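Side-chain contacts in 5-oxoprolinase subunit C (Escherichia coli, PDB 5DUD), which catalyses, as part of 5-oxoprolinase, the ATP-dependent cleavage of 5-oxoproline to L-glutamate, with release of ADP and inorganic phosphate: residues A31-A36 / L269-L274; A36-N41 / D47-A52; V86-R91 / V165-W170; E140-L143 / G147-L150; I262-Y267 / Q293-Y298. All coordinates share one frame; numbering follows the deposited sequence.

Contact 1. Residues A31-A36 / L269-L274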
# COMPACT_ATOMS: atom_id res chain seq x y z
N ALA A 31 6.19 -8.72 -0.86
CA ALA A 31 6.91 -8.83 -2.13
C ALA A 31 6.07 -8.34 -3.31
O ALA A 31 4.87 -8.61 -3.37
CB ALA A 31 7.34 -10.28 -2.38
N LEU A 32 6.70 -7.57 -4.20
CA LEU A 32 6.07 -7.07 -5.42
C LEU A 32 5.72 -8.27 -6.31
O LEU A 32 4.60 -8.38 -6.79
CB LEU A 32 7.00 -6.07 -6.15
CG LEU A 32 6.67 -4.57 -6.02
CD1 LEU A 32 6.32 -4.19 -4.59
CD2 LEU A 32 7.82 -3.72 -6.52
N ASP A 33 6.67 -9.20 -6.45
CA ASP A 33 6.48 -10.47 -7.14
C ASP A 33 6.15 -11.51 -6.07
O ASP A 33 7.02 -12.23 -5.60
CB ASP A 33 7.74 -10.84 -7.95
CG ASP A 33 7.54 -11.91 -9.01
OD1 ASP A 33 6.94 -12.95 -8.68
OD2 ASP A 33 8.03 -11.73 -10.14
N MET A 34 4.88 -11.53 -5.63
CA MET A 34 4.43 -12.46 -4.59
C MET A 34 4.67 -13.92 -5.00
O MET A 34 5.17 -14.66 -4.16
CB MET A 34 2.94 -12.25 -4.23
CG MET A 34 2.69 -11.21 -3.15
SD MET A 34 3.56 -11.47 -1.57
CE MET A 34 3.24 -13.17 -1.31
N PRO A 35 4.40 -14.34 -6.26
CA PRO A 35 4.67 -15.73 -6.67
C PRO A 35 6.15 -16.14 -6.57
O PRO A 35 6.41 -17.31 -6.33
CB PRO A 35 4.21 -15.76 -8.13
CG PRO A 35 3.21 -14.68 -8.23
CD PRO A 35 3.77 -13.59 -7.36
N ALA A 36 7.10 -15.19 -6.75
CA ALA A 36 8.53 -15.50 -6.65
C ALA A 36 8.94 -15.83 -5.20
O ALA A 36 9.59 -16.85 -4.98
CB ALA A 36 9.37 -14.36 -7.18
N LEU A 269 4.48 -6.84 -13.45
CA LEU A 269 4.93 -5.44 -13.30
C LEU A 269 6.32 -5.35 -12.62
O LEU A 269 7.16 -4.56 -13.04
CB LEU A 269 3.91 -4.59 -12.49
CG LEU A 269 2.73 -3.85 -13.16
CD1 LEU A 269 3.20 -2.67 -14.04
CD2 LEU A 269 1.73 -4.79 -13.81
N ALA A 270 6.53 -6.18 -11.58
CA ALA A 270 7.75 -6.23 -10.76
C ALA A 270 9.01 -6.49 -11.56
O ALA A 270 10.06 -5.98 -11.17
CB ALA A 270 7.62 -7.32 -9.70
N GLN A 271 8.94 -7.28 -12.65
CA GLN A 271 10.13 -7.61 -13.44
C GLN A 271 10.37 -6.67 -14.61
O GLN A 271 11.46 -6.70 -15.17
CB GLN A 271 10.04 -9.05 -13.96
CG GLN A 271 9.89 -10.14 -12.89
CD GLN A 271 10.87 -10.10 -11.74
OE1 GLN A 271 11.95 -9.52 -11.81
NE2 GLN A 271 10.56 -10.83 -10.68
N ILE A 272 9.39 -5.84 -14.99
CA ILE A 272 9.55 -4.95 -16.15
C ILE A 272 10.66 -3.90 -15.92
O ILE A 272 10.52 -3.05 -15.04
CB ILE A 272 8.21 -4.26 -16.54
CG1 ILE A 272 7.26 -5.27 -17.22
CG2 ILE A 272 8.45 -3.06 -17.49
CD1 ILE A 272 5.80 -4.89 -17.20
N PRO A 273 11.73 -3.88 -16.77
CA PRO A 273 12.78 -2.85 -16.59
C PRO A 273 12.29 -1.41 -16.78
O PRO A 273 11.26 -1.16 -17.39
CB PRO A 273 13.81 -3.21 -17.67
CG PRO A 273 13.55 -4.63 -18.01
CD PRO A 273 12.07 -4.81 -17.86
N LEU A 274 13.08 -0.44 -16.27
CA LEU A 274 12.72 0.99 -16.29
C LEU A 274 12.67 1.65 -17.70
O LEU A 274 12.18 2.77 -17.80
CB LEU A 274 13.65 1.81 -15.36
CG LEU A 274 13.14 1.94 -13.91
CD1 LEU A 274 14.26 2.34 -12.95
CD2 LEU A 274 11.99 2.94 -13.82
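Asp-33 OD2 is gripped by Gln-271 NE2 from across the contact and by the indole NE1 of Trp-170. The hydrogen bond from Gln-271 NE2 to Asp-33 OD2 is 2.7 Å long and fairly straight (161° at the hydrogen). The donor comes from above the carboxylate plane, while the oxygen stays close to the plane of the amide. The two flat groups are turned 52° against each other, and the side chains cross at about a right angle. Gln-271 reaches this place through a bend at its second torsion (chi2 -50°), which swings the amide back toward Asp-33. Its NE2 also donates to Arg-110 O, and its OE1 accepts from Met-109 N. The buried amide is thus satisfied at both ends, and its rotation is fixed. Beside the polar pair lies a small apolar patch. Ala-270 CB sits 3.8 Å from Leu-32 CB and 3.9 Å from Asp-33 CB, so the methyl covers the root of both side chains. The other carboxylate oxygen serves its own helix: Asp-33 OD1 accepts from Ala-36 N at 3.0 Å. Tyr-112 OH bonds with Asp-33 N. The aspartate therefore does two jobs. It is the N-cap of helix 34-44, and it ties that helix start to the end of helix 266-271, inside the carboxyltransferase A and B domain.

Contact 2. Residues A36-N41 / D47-A52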
# COMPACT_ATOMS: atom_id res chain seq x y z
N ALA A 36 7.10 -15.19 -6.75
CA ALA A 36 8.53 -15.50 -6.65
C ALA A 36 8.94 -15.83 -5.20
O ALA A 36 9.59 -16.85 -4.98
CB ALA A 36 9.37 -14.36 -7.18
N LEU A 37 8.56 -14.99 -4.23
CA LEU A 37 8.84 -15.21 -2.80
C LEU A 37 8.16 -16.50 -2.27
O LEU A 37 8.76 -17.23 -1.48
CB LEU A 37 8.34 -13.98 -2.00
CG LEU A 37 8.49 -14.04 -0.48
CD1 LEU A 37 9.01 -12.73 0.08
CD2 LEU A 37 7.17 -14.36 0.21
N ARG A 38 6.90 -16.76 -2.70
CA ARG A 38 6.15 -17.94 -2.27
C ARG A 38 6.83 -19.23 -2.71
O ARG A 38 7.00 -20.12 -1.88
CB ARG A 38 4.69 -17.91 -2.76
CG ARG A 38 3.83 -16.96 -1.93
CD ARG A 38 2.40 -16.87 -2.39
NE ARG A 38 1.63 -16.00 -1.51
CZ ARG A 38 0.37 -15.62 -1.70
NH1 ARG A 38 -0.31 -16.06 -2.77
NH2 ARG A 38 -0.24 -14.82 -0.84
N ILE A 39 7.29 -19.31 -3.97
CA ILE A 39 7.99 -20.50 -4.49
C ILE A 39 9.31 -20.72 -3.73
O ILE A 39 9.61 -21.86 -3.38
CB ILE A 39 8.24 -20.36 -6.03
CG1 ILE A 39 6.91 -20.44 -6.81
CG2 ILE A 39 9.21 -21.43 -6.54
CD1 ILE A 39 6.95 -19.83 -8.22
N ALA A 40 10.07 -19.64 -3.47
CA ALA A 40 11.34 -19.70 -2.74
C ALA A 40 11.13 -20.27 -1.34
O ALA A 40 11.85 -21.20 -0.96
CB ALA A 40 11.97 -18.32 -2.65
N ASN A 41 10.15 -19.74 -0.59
CA ASN A 41 9.86 -20.23 0.76
C ASN A 41 9.33 -21.67 0.71
O ASN A 41 9.64 -22.46 1.59
CB ASN A 41 8.88 -19.31 1.51
CG ASN A 41 9.47 -17.97 1.90
OD1 ASN A 41 10.57 -17.89 2.45
ND2 ASN A 41 8.72 -16.89 1.70
N ASP A 47 6.75 -21.59 5.52
CA ASP A 47 5.39 -21.22 5.11
C ASP A 47 5.52 -20.28 3.91
O ASP A 47 6.44 -19.47 3.90
CB ASP A 47 4.63 -20.57 6.28
CG ASP A 47 3.21 -20.19 5.92
OD1 ASP A 47 2.45 -21.08 5.49
OD2 ASP A 47 2.86 -18.99 6.06
N ALA A 48 4.66 -20.41 2.88
CA ALA A 48 4.75 -19.62 1.64
C ALA A 48 4.92 -18.09 1.86
O ALA A 48 5.63 -17.45 1.10
CB ALA A 48 3.52 -19.88 0.78
N ASN A 49 4.32 -17.54 2.93
CA ASN A 49 4.42 -16.12 3.28
C ASN A 49 5.55 -15.82 4.30
O ASN A 49 5.59 -14.74 4.88
CB ASN A 49 3.07 -15.68 3.86
CG ASN A 49 1.96 -15.72 2.83
OD1 ASN A 49 1.99 -14.98 1.85
ND2 ASN A 49 1.02 -16.64 2.96
N ALA A 50 6.51 -16.74 4.48
CA ALA A 50 7.60 -16.53 5.44
C ALA A 50 8.51 -15.38 4.99
O ALA A 50 8.54 -15.05 3.80
CB ALA A 50 8.41 -17.81 5.61
N PRO A 51 9.26 -14.73 5.91
CA PRO A 51 10.11 -13.60 5.49
C PRO A 51 11.31 -14.01 4.62
O PRO A 51 12.08 -14.89 5.00
CB PRO A 51 10.59 -12.97 6.81
CG PRO A 51 9.89 -13.70 7.89
CD PRO A 51 9.35 -14.97 7.36
N ALA A 52 11.45 -13.36 3.44
CA ALA A 52 12.54 -13.59 2.49
C ALA A 52 13.06 -12.25 1.96
O ALA A 52 12.30 -11.29 1.89
CB ALA A 52 12.07 -14.47 1.34
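Leu-37 carries its CG opposite the backbone N (chi1 178°), which sends both methyls toward the segment 47-52. One turn later, Asn-41 holds CG beside its backbone N (chi1 -70°), and its amide meets the same segment. Asn-41 ND2 donates to two carbonyls of the returning chain. The bond from Asn-41 ND2 to Ala-48 O is 3.2 Å long and comes from above the carbonyl plane. The one from Asn-41 ND2 to Ala-50 O is shorter, 2.8 Å, but poorly angled and weak. One amide nitrogen thus reaches two carbonyls two residues apart, one of them weakly. Leu-37 fills in next to it. Leu-37 CD1 packs on Ala-52 CB at 3.7 Å, and its CD2 lies 3.6 Å from Ala-48 O. Ala-48 O also receives a CA-H...O contact from Arg-38 CA at 3.4 Å, straight at 165°. Further out, the extended Arg-38 chain passes Ala-48 CB and runs alongside Asn-49, the two side chains pointing the same way. Arg-38 NH2 makes a weak bond to Asn-49 OD1 at 3.5 Å, with guanidinium and amide planes nearly perpendicular. On other sides the helix is covered by strand 110-115 and the C-terminal helix 285-302. The turn from Asp-47 to Ala-50 is a type I beta turn. It forms part of the connection by which helix 34-44 doubles back into strand 52-56 of the five-stranded antiparallel sheet.

Contact 3. Residues V86-R91 / V165-W170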
# COMPACT_ATOMS: atom_id res chain seq x y z
N VAL A 86 25.09 -21.34 -9.44
CA VAL A 86 23.79 -21.83 -8.97
C VAL A 86 22.67 -21.14 -9.75
O VAL A 86 22.83 -19.98 -10.14
CB VAL A 86 23.64 -21.64 -7.44
CG1 VAL A 86 24.86 -22.18 -6.70
CG2 VAL A 86 23.34 -20.20 -7.04
N TRP A 87 21.54 -21.82 -9.94
CA TRP A 87 20.43 -21.27 -10.71
C TRP A 87 19.13 -21.18 -9.90
O TRP A 87 19.00 -21.76 -8.82
CB TRP A 87 20.24 -22.09 -11.98
CG TRP A 87 21.33 -21.81 -12.98
CD1 TRP A 87 21.47 -20.68 -13.72
CD2 TRP A 87 22.47 -22.62 -13.25
NE1 TRP A 87 22.62 -20.75 -14.47
CE2 TRP A 87 23.25 -21.94 -14.21
CE3 TRP A 87 22.90 -23.88 -12.81
CZ2 TRP A 87 24.43 -22.48 -14.73
CZ3 TRP A 87 24.07 -24.42 -13.32
CH2 TRP A 87 24.83 -23.71 -14.26
N THR A 88 18.18 -20.41 -10.45
CA THR A 88 16.92 -20.08 -9.79
C THR A 88 15.85 -21.19 -9.86
O THR A 88 15.67 -21.84 -10.89
CB THR A 88 16.33 -18.80 -10.42
OG1 THR A 88 16.13 -19.01 -11.82
CG2 THR A 88 17.21 -17.59 -10.20
N GLY A 89 15.14 -21.36 -8.75
CA GLY A 89 14.04 -22.32 -8.62
C GLY A 89 14.45 -23.72 -8.19
O GLY A 89 13.88 -24.69 -8.68
N TRP A 90 15.39 -23.82 -7.23
CA TRP A 90 15.91 -25.09 -6.73
C TRP A 90 16.17 -25.04 -5.23
O TRP A 90 16.62 -24.01 -4.74
CB TRP A 90 17.23 -25.43 -7.45
CG TRP A 90 17.05 -26.27 -8.67
CD1 TRP A 90 16.61 -25.87 -9.90
CD2 TRP A 90 17.34 -27.67 -8.78
NE1 TRP A 90 16.59 -26.94 -10.76
CE2 TRP A 90 17.06 -28.05 -10.11
CE3 TRP A 90 17.84 -28.63 -7.89
CZ2 TRP A 90 17.22 -29.36 -10.56
CZ3 TRP A 90 18.02 -29.93 -8.35
CH2 TRP A 90 17.70 -30.28 -9.66
N ARG A 91 15.93 -26.16 -4.50
CA ARG A 91 16.26 -26.25 -3.07
C ARG A 91 17.74 -26.59 -3.00
O ARG A 91 18.12 -27.75 -3.08
CB ARG A 91 15.38 -27.27 -2.30
CG ARG A 91 15.94 -27.62 -0.91
CD ARG A 91 15.02 -28.35 0.06
NE ARG A 91 14.56 -29.66 -0.42
CZ ARG A 91 13.41 -29.91 -1.05
NH1 ARG A 91 12.55 -28.92 -1.31
NH2 ARG A 91 13.11 -31.15 -1.42
N VAL A 165 11.64 -26.76 -8.87
CA VAL A 165 10.27 -26.45 -9.30
C VAL A 165 10.29 -25.45 -10.45
O VAL A 165 11.19 -24.61 -10.52
CB VAL A 165 9.35 -25.95 -8.16
CG1 VAL A 165 9.22 -26.99 -7.05
CG2 VAL A 165 9.79 -24.59 -7.61
N LYS A 166 9.31 -25.54 -11.36
CA LYS A 166 9.21 -24.64 -12.51
C LYS A 166 8.72 -23.27 -12.05
O LYS A 166 7.79 -23.21 -11.26
CB LYS A 166 8.25 -25.21 -13.58
CG LYS A 166 8.66 -26.54 -14.20
CD LYS A 166 7.45 -27.42 -14.53
CE LYS A 166 7.82 -28.70 -15.24
NZ LYS A 166 7.51 -28.65 -16.69
N GLN A 167 9.37 -22.19 -12.51
CA GLN A 167 8.97 -20.82 -12.17
C GLN A 167 7.92 -20.35 -13.17
O GLN A 167 7.64 -21.07 -14.14
CB GLN A 167 10.20 -19.89 -12.19
CG GLN A 167 11.30 -20.31 -11.23
CD GLN A 167 12.39 -19.28 -11.19
OE1 GLN A 167 13.45 -19.44 -11.80
NE2 GLN A 167 12.16 -18.19 -10.47
N LEU A 168 7.34 -19.14 -12.96
CA LEU A 168 6.32 -18.55 -13.84
C LEU A 168 6.94 -17.56 -14.83
O LEU A 168 7.72 -16.69 -14.43
CB LEU A 168 5.26 -17.81 -13.00
CG LEU A 168 4.44 -18.66 -12.03
CD1 LEU A 168 3.59 -17.77 -11.15
CD2 LEU A 168 3.56 -19.64 -12.77
N LEU A 169 6.55 -17.64 -16.11
CA LEU A 169 7.11 -16.74 -17.11
C LEU A 169 6.54 -15.34 -16.96
O LEU A 169 5.36 -15.18 -16.64
CB LEU A 169 6.89 -17.24 -18.55
CG LEU A 169 8.17 -17.47 -19.33
CD1 LEU A 169 8.85 -18.76 -18.88
CD2 LEU A 169 7.90 -17.47 -20.82
N TRP A 170 7.39 -14.34 -17.19
CA TRP A 170 7.04 -12.92 -17.13
C TRP A 170 6.83 -12.41 -18.55
O TRP A 170 7.27 -13.05 -19.51
CB TRP A 170 8.14 -12.13 -16.41
CG TRP A 170 8.42 -12.66 -15.04
CD1 TRP A 170 7.71 -12.42 -13.91
CD2 TRP A 170 9.43 -13.62 -14.69
NE1 TRP A 170 8.25 -13.11 -12.85
CE2 TRP A 170 9.30 -13.87 -13.31
CE3 TRP A 170 10.44 -14.28 -15.41
CZ2 TRP A 170 10.15 -14.74 -12.62
CZ3 TRP A 170 11.28 -15.15 -14.73
CH2 TRP A 170 11.13 -15.38 -13.35
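Gly-89 and Val-165 join two loops through the main chain: Val-165 N donates to Gly-89 O at 3.1 Å, with 146° at the hydrogen and the donor tilted from the carbonyl plane. Gly-89 has a positive phi (88°). With no side chain of its own, it leaves the way clear for Gln-167, whose CB points at this loop. The Gln-167 chain runs extended beyond CG and crosses Thr-88 at about a right angle. Its terminal amide meets the CB and OG1 of Thr-88. The Thr-88 hydroxyl sits between the backbone N and the carbonyl carbon (chi1 58°), on the side where the amide arrives. Gln-167 also touches Thr-73 of strand 68-74, and Gly-89 is bonded by its backbone to Leu-72 of the same strand. Val-165 turns its methyls to Ile-39 and Leu-43 of helix 34-44 and to Leu-302 of the C-terminal helix. The segment 165-170 thus lies between the helices and the loop that enters strand 92-94. The contact is small and carries no charged pair. Its one clear hydrogen bond runs between backbones and so does not depend on side-chain identity, and Gln-167 packs beside it.

Contact 4. Residues E140-L143 / G147-L150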
# COMPACT_ATOMS: atom_id res chain seq x y z
N GLU A 140 14.85 -2.60 11.21
CA GLU A 140 14.72 -1.21 11.65
C GLU A 140 13.96 -0.29 10.64
O GLU A 140 13.99 0.93 10.79
CB GLU A 140 16.11 -0.60 11.95
CG GLU A 140 16.96 -1.44 12.89
CD GLU A 140 18.35 -0.90 13.19
OE1 GLU A 140 18.75 0.11 12.56
OE2 GLU A 140 19.04 -1.51 14.03
N GLY A 141 13.24 -0.88 9.68
CA GLY A 141 12.47 -0.12 8.69
C GLY A 141 13.33 0.67 7.72
O GLY A 141 13.09 1.86 7.54
N ARG A 142 14.32 0.01 7.12
CA ARG A 142 15.24 0.66 6.17
C ARG A 142 15.84 -0.35 5.20
O ARG A 142 15.69 -1.56 5.38
CB ARG A 142 16.36 1.39 6.94
CG ARG A 142 17.09 0.54 7.98
CD ARG A 142 18.45 1.13 8.33
NE ARG A 142 19.18 0.29 9.28
CZ ARG A 142 19.88 -0.80 8.97
NH1 ARG A 142 19.94 -1.23 7.71
NH2 ARG A 142 20.50 -1.49 9.92
N LEU A 143 16.54 0.14 4.17
CA LEU A 143 17.21 -0.72 3.19
C LEU A 143 18.41 -1.40 3.82
O LEU A 143 19.09 -0.78 4.64
CB LEU A 143 17.68 0.09 1.97
CG LEU A 143 16.60 0.78 1.13
CD1 LEU A 143 17.23 1.72 0.12
CD2 LEU A 143 15.71 -0.24 0.44
N GLY A 147 27.69 -4.77 5.82
CA GLY A 147 28.08 -5.13 7.18
C GLY A 147 27.00 -5.66 8.11
O GLY A 147 27.35 -6.19 9.17
N ASP A 148 25.70 -5.53 7.76
CA ASP A 148 24.60 -6.02 8.62
C ASP A 148 24.49 -7.55 8.60
O ASP A 148 24.94 -8.19 7.66
CB ASP A 148 23.25 -5.42 8.18
CG ASP A 148 23.12 -3.92 8.31
OD1 ASP A 148 23.83 -3.33 9.16
OD2 ASP A 148 22.26 -3.34 7.61
N ARG A 149 23.87 -8.11 9.67
CA ARG A 149 23.60 -9.55 9.82
C ARG A 149 22.12 -9.77 10.16
O ARG A 149 21.57 -9.07 11.01
CB ARG A 149 24.49 -10.20 10.89
CG ARG A 149 25.92 -10.47 10.40
CD ARG A 149 26.98 -10.25 11.46
NE ARG A 149 26.72 -11.01 12.69
CZ ARG A 149 27.42 -12.05 13.15
NH1 ARG A 149 28.49 -12.49 12.49
NH2 ARG A 149 27.07 -12.64 14.29
N LEU A 150 21.48 -10.72 9.48
CA LEU A 150 20.07 -11.03 9.67
C LEU A 150 19.98 -12.41 10.32
O LEU A 150 20.51 -13.37 9.77
CB LEU A 150 19.33 -10.97 8.32
CG LEU A 150 18.72 -9.60 7.98
CD1 LEU A 150 19.72 -8.47 8.15
CD2 LEU A 150 18.20 -9.59 6.59
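Asp-148 OD2 meets the guanidinium of Arg-142 at its edge, near its plane; the carboxylate and guanidinium planes are 42° apart. At other points of the guanidinium rim sit Glu-140 OE1 and the carbonyl oxygen of Leu-143. Glu-140, Arg-142 and Asp-148 form a salt-bridge network on the surface, next to strand 149-150, an outermost strand of the six-stranded antiparallel sheet. The two side chains that bridge the segments come from opposite directions. Arg-142 NH1 donates to Asp-148 OD2 at 3.1 Å, with 153° at the hydrogen, and meets the oxygen on its syn side. Arg-142 NH2 reaches Asp-148 OD2 at 3.4 Å, a weak bond. NH1 and, weakly, NH2 thus share a single carboxylate oxygen, not one each. That oxygen also takes a weak bond from Lys-145 N, in the short link between the segments. The Arg-142 chain leaves the backbone with CG between N and the carbonyl carbon (chi1 51°) and then runs extended to NE. Before it, Glu-140 and Gly-141 both have positive phi. The chain turns there, and Glu-140 comes alongside the arginine. The NE of Arg-142 makes a weak salt bridge to Glu-140 OE1 at 3.3 Å. The two acids stay 7.0 Å apart, measured from Glu-140 OE1 to Asp-148 OD2, and the shared cation probably eases their repulsion. The backbone of Asp-148 is itself bonded to Ile-4 in the neighbouring strand. Arg-142 NH1 has a second acceptor, Leu-143 O, at 3.2 Å and in the guanidinium plane.

Contact 5. Residues I262-Y267 / Q293-Y298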
# COMPACT_ATOMS: atom_id res chain seq x y z
N ILE A 262 -5.44 -7.14 -12.66
CA ILE A 262 -5.86 -8.32 -11.91
C ILE A 262 -4.69 -8.87 -11.10
O ILE A 262 -3.54 -8.79 -11.53
CB ILE A 262 -6.50 -9.41 -12.83
CG1 ILE A 262 -5.50 -10.03 -13.86
CG2 ILE A 262 -7.74 -8.84 -13.53
CD1 ILE A 262 -5.99 -11.25 -14.57
N GLU A 263 -4.99 -9.42 -9.91
CA GLU A 263 -3.99 -9.96 -8.98
C GLU A 263 -3.10 -11.06 -9.61
O GLU A 263 -1.93 -11.17 -9.22
CB GLU A 263 -4.69 -10.51 -7.72
CG GLU A 263 -3.75 -10.89 -6.59
CD GLU A 263 -4.45 -11.14 -5.27
OE1 GLU A 263 -4.40 -12.29 -4.77
OE2 GLU A 263 -5.07 -10.19 -4.73
N ALA A 264 -3.63 -11.84 -10.57
CA ALA A 264 -2.85 -12.89 -11.25
C ALA A 264 -1.74 -12.31 -12.15
O ALA A 264 -0.76 -13.02 -12.40
CB ALA A 264 -3.78 -13.77 -12.08
N ASP A 265 -1.87 -11.06 -12.63
CA ASP A 265 -0.87 -10.42 -13.51
C ASP A 265 -0.02 -9.36 -12.79
O ASP A 265 0.91 -8.83 -13.41
CB ASP A 265 -1.58 -9.78 -14.72
CG ASP A 265 -1.99 -10.81 -15.76
OD1 ASP A 265 -2.36 -11.94 -15.37
OD2 ASP A 265 -1.95 -10.48 -16.97
N MET A 266 -0.29 -9.06 -11.51
CA MET A 266 0.50 -8.08 -10.75
C MET A 266 1.98 -8.45 -10.67
O MET A 266 2.81 -7.55 -10.62
CB MET A 266 -0.05 -7.93 -9.32
CG MET A 266 -1.30 -7.07 -9.22
SD MET A 266 -1.01 -5.33 -9.64
CE MET A 266 -0.02 -4.81 -8.26
N TYR A 267 2.32 -9.75 -10.64
CA TYR A 267 3.71 -10.20 -10.56
C TYR A 267 4.52 -9.79 -11.80
O TYR A 267 5.73 -9.60 -11.68
CB TYR A 267 3.81 -11.72 -10.31
CG TYR A 267 3.64 -12.62 -11.51
CD1 TYR A 267 4.74 -13.02 -12.26
CD2 TYR A 267 2.41 -13.20 -11.80
CE1 TYR A 267 4.60 -13.90 -13.33
CE2 TYR A 267 2.26 -14.09 -12.86
CZ TYR A 267 3.36 -14.45 -13.62
OH TYR A 267 3.20 -15.31 -14.69
N GLN A 293 -7.69 -17.98 -9.54
CA GLN A 293 -7.76 -19.35 -9.02
C GLN A 293 -6.57 -20.15 -9.51
O GLN A 293 -5.82 -20.67 -8.69
CB GLN A 293 -9.07 -20.05 -9.44
CG GLN A 293 -10.30 -19.62 -8.65
CD GLN A 293 -11.63 -20.00 -9.29
OE1 GLN A 293 -12.62 -19.28 -9.16
NE2 GLN A 293 -11.71 -21.15 -9.97
N ASP A 294 -6.34 -20.18 -10.84
CA ASP A 294 -5.22 -20.90 -11.47
C ASP A 294 -3.87 -20.63 -10.77
O ASP A 294 -3.08 -21.56 -10.62
CB ASP A 294 -5.10 -20.54 -12.96
CG ASP A 294 -6.20 -21.08 -13.86
OD1 ASP A 294 -7.08 -21.81 -13.35
OD2 ASP A 294 -6.20 -20.76 -15.07
N GLN A 295 -3.63 -19.38 -10.33
CA GLN A 295 -2.39 -19.02 -9.62
C GLN A 295 -2.45 -19.49 -8.16
O GLN A 295 -1.45 -19.99 -7.65
CB GLN A 295 -2.12 -17.51 -9.70
CG GLN A 295 -0.65 -17.17 -9.46
CD GLN A 295 -0.35 -15.72 -9.71
OE1 GLN A 295 0.13 -15.34 -10.78
NE2 GLN A 295 -0.61 -14.87 -8.72
N GLN A 296 -3.64 -19.42 -7.51
CA GLN A 296 -3.82 -19.95 -6.15
C GLN A 296 -3.72 -21.49 -6.17
O GLN A 296 -3.16 -22.09 -5.25
CB GLN A 296 -5.16 -19.51 -5.53
CG GLN A 296 -5.14 -18.07 -5.01
CD GLN A 296 -6.45 -17.67 -4.37
OE1 GLN A 296 -7.53 -18.17 -4.72
NE2 GLN A 296 -6.40 -16.73 -3.43
N ARG A 297 -4.28 -22.10 -7.23
CA ARG A 297 -4.25 -23.54 -7.48
C ARG A 297 -2.83 -24.02 -7.81
O ARG A 297 -2.49 -25.17 -7.53
CB ARG A 297 -5.21 -23.89 -8.64
CG ARG A 297 -6.69 -23.69 -8.31
CD ARG A 297 -7.59 -23.90 -9.53
NE ARG A 297 -9.00 -23.97 -9.16
CZ ARG A 297 -9.99 -24.33 -9.98
NH1 ARG A 297 -9.74 -24.66 -11.24
NH2 ARG A 297 -11.25 -24.36 -9.54
N TYR A 298 -2.02 -23.16 -8.44
CA TYR A 298 -0.63 -23.44 -8.81
C TYR A 298 0.26 -23.59 -7.55
O TYR A 298 1.14 -24.45 -7.55
CB TYR A 298 -0.09 -22.35 -9.76
CG TYR A 298 1.40 -22.37 -10.00
CD1 TYR A 298 1.97 -23.26 -10.90
CD2 TYR A 298 2.23 -21.43 -9.40
CE1 TYR A 298 3.33 -23.25 -11.16
CE2 TYR A 298 3.60 -21.41 -9.65
CZ TYR A 298 4.15 -22.33 -10.53
OH TYR A 298 5.49 -22.31 -10.78
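Gln-295 supplies just over half of the surface buried between the two segments, packing on Ala-264 and Tyr-267. Its CG stands opposite the backbone N (chi1 -158°), and the chain beyond is extended, so the amide reaches well away from its helix. It lies against the backbone of Ala-264, with Gln-295 CD 4.1 Å from Ala-264 CA. It also comes up to the ring of Tyr-267 near CD2 and CE2. The approach to the ring is oblique, with ring and amide planes 60° apart. The contact joins the turn after strand 257-261, where helix 266-271 begins, to the long C-terminal helix 285-302. Around it, Pro-35 of helix 34-44 touches the same glutamine, and Ala-264 packs on Ala-291 of the C-terminal helix. The polar bonds run to neighbours outside the two segments. Tyr-267 OH hydrogen-bonds with Leu-169 O, which fixes the far end of the ring, and the ring meets the indole of Trp-170, the planes about 70° apart. Glu-263 N is hydrogen-bonded to an acidic side chain of another protein chain.

In the fold
Contact 1 is the buried one, its centre about 4 Å from the centre of the chain; contact 4 is a surface contact, its centre about 19 Å from that point. Contacts 2, 3 and 5 are partly buried. Contacts 1 and 2 share Ala-36 and helix 34-44, while contacts 1 and 5 use opposite ends of helix 266-271. Segment 165-170 runs past contacts 1, 2 and 5: Leu-168 touches Pro-35 and Tyr-298, and Val-165 touches Ile-39. Contact 4 touches none of the others. The chemistry differs: a satisfied carboxylate-amide pair in contact 1, amide-to-carbonyl bonds in contact 2, a backbone bond in contact 3, a glutamine laid against backbone and ring in contact 5, charged groups in contact 4.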